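Side-chain contact in alpha-catenin-like protein hmp-1 (Caenorhabditis elegans, PDB 5XA5), which binds beta-catenin, cadherin and actin filaments at cell junctions and is required for cell migration and shape change during embryonic body enclosure and elongation: residues Val198-Asn201 with Gln202-Asp205. Residues are numbered along the deposited sequence; the frame is centred on the assembly and turned at random. Where two conformers were deposited one is given.
Sequences VKPN and QRDD
Lys199 O receives the first full helical bond of this turn, from Arg203 N at 3.0 Å; Gln202 N adds a weak one. The next two rungs follow in order, Asp204 N to Pro200 O and Asp205 N to Asn201 O. Among the charged groups, the Arg203 chain turns about its CG-CD bond (chi3 69°), and Pro200 CB lies over one face of the guanidinium, toward its rim, 3.5 Å from Arg203 NH2. In the plane of that same group, NE and NH2 both grip Asp204 OD1, NE at 3.1 Å in a salt bridge; they reach the oxygen from one face of the carboxylate. The two bonds to one oxygen, with Pro200 CB against a face, probably limit the rotation of the guanidinium. Two waters bridge the segments: one accepts from Lys199 N and donates to Gln202 OE1 at 2.8 Å, while another donates to Asp205 OD2 and accepts weakly from Asn201 ND2. The extended Gln202 chain also passes the lysine aliphatics, its NE2 lying 3.9 Å from Lys199 CD. This is a helix N-terminus, with Lys199 at the N-cap and proline in the first turn, opening helix 200-229 in the all-helical N-terminal part of this vinculin/alpha-catenin family protein.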
loop_
_atom_site.group_PDB
_atom_site.type_symbol
_atom_site.label_atom_id
_atom_site.label_comp_id
_atom_site.label_asym_id
_atom_site.label_seq_id
_atom_site.Cartn_x
_atom_site.Cartn_y
_atom_site.Cartn_z
ATOM N N VAL A 198 6.293 9.166 -3.944
ATOM C CA VAL A 198 6.683 10.437 -3.357
ATOM C C VAL A 198 7.954 10.989 -3.994
ATOM O O VAL A 198 7.990 12.142 -4.409
ATOM C CB VAL A 198 6.873 10.294 -1.816
ATOM C CG1 VAL A 198 7.558 11.524 -1.231
ATOM C CG2 VAL A 198 5.529 9.998 -1.140
ATOM N N LYS A 199 8.995 10.164 -4.080
ATOM C CA LYS A 199 10.281 10.628 -4.607
ATOM C C LYS A 199 10.379 10.475 -6.126
ATOM O O LYS A 199 10.274 9.367 -6.643
ATOM C CB LYS A 199 11.422 9.873 -3.929
ATOM C CG LYS A 199 11.344 9.878 -2.413
ATOM C CD LYS A 199 12.714 9.746 -1.787
ATOM C CE LYS A 199 12.738 10.380 -0.411
ATOM N NZ LYS A 199 14.124 10.572 0.092
ATOM N N PRO A 200 10.592 11.589 -6.844
ATOM C CA PRO A 200 10.622 11.611 -8.311
ATOM C C PRO A 200 11.727 10.731 -8.873
ATOM O O PRO A 200 11.611 10.236 -9.992
ATOM C CB PRO A 200 10.885 13.087 -8.645
ATOM C CG PRO A 200 10.524 13.837 -7.414
ATOM C CD PRO A 200 10.836 12.926 -6.272
ATOM N N ASN A 201 12.790 10.542 -8.106
ATOM C CA ASN A 201 13.865 9.699 -8.607
ATOM C C ASN A 201 13.438 8.232 -8.594
ATOM O O ASN A 201 13.808 7.480 -9.495
ATOM C CB ASN A 201 15.158 9.922 -7.816
ATOM C CG ASN A 201 15.049 9.493 -6.373
ATOM O OD1 ASN A 201 14.479 10.205 -5.542
ATOM N ND2 ASN A 201 15.622 8.336 -6.056
ATOM N N GLN A 202 12.634 7.833 -7.605
ATOM C CA GLN A 202 12.094 6.476 -7.558
ATOM C C GLN A 202 11.076 6.326 -8.672
ATOM O O GLN A 202 11.016 5.299 -9.353
ATOM C CB GLN A 202 11.463 6.189 -6.196
ATOM C CG GLN A 202 12.492 5.983 -5.096
ATOM C CD GLN A 202 11.886 5.778 -3.728
ATOM O OE1 GLN A 202 10.701 5.478 -3.595
ATOM N NE2 GLN A 202 12.705 5.937 -2.694
ATOM N N ARG A 203 10.266 7.366 -8.848
ATOM C CA ARG A 203 9.325 7.419 -9.955
ATOM C C ARG A 203 10.041 7.184 -11.285
ATOM O O ARG A 203 9.671 6.282 -12.044
ATOM C CB ARG A 203 8.605 8.773 -9.975
ATOM C CG ARG A 203 7.646 8.953 -11.133
ATOM C CD ARG A 203 7.268 10.429 -11.262
ATOM N NE ARG A 203 8.434 11.183 -11.710
ATOM C CZ ARG A 203 8.627 12.482 -11.514
ATOM N NH1 ARG A 203 7.723 13.208 -10.869
ATOM N NH2 ARG A 203 9.732 13.059 -11.969
ATOM N N ASP A 204 11.078 7.975 -11.547
ATOM C CA ASP A 204 11.784 7.885 -12.829
ATOM C C ASP A 204 12.480 6.535 -12.978
ATOM O O ASP A 204 12.466 5.956 -14.059
ATOM C CB ASP A 204 12.806 9.008 -12.987
ATOM C CG ASP A 204 12.158 10.377 -13.063
ATOM O OD1 ASP A 204 10.944 10.446 -13.357
ATOM O OD2 ASP A 204 12.878 11.378 -12.870
ATOM N N ASP A 205 13.074 6.041 -11.893
ATOM C CA ASP A 205 13.743 4.738 -11.916
ATOM C C ASP A 205 12.759 3.607 -12.177
ATOM O O ASP A 205 13.080 2.641 -12.893
ATOM C CB ASP A 205 14.488 4.485 -10.606
ATOM C CG ASP A 205 15.784 5.275 -10.503
ATOM O OD1 ASP A 205 16.175 5.934 -11.495
ATOM O OD2 ASP A 205 16.413 5.226 -9.425
HETATM O O HOH W 1 8.912 7.511 -2.770
HETATM O O HOH W 2 17.773 7.407 -8.509
#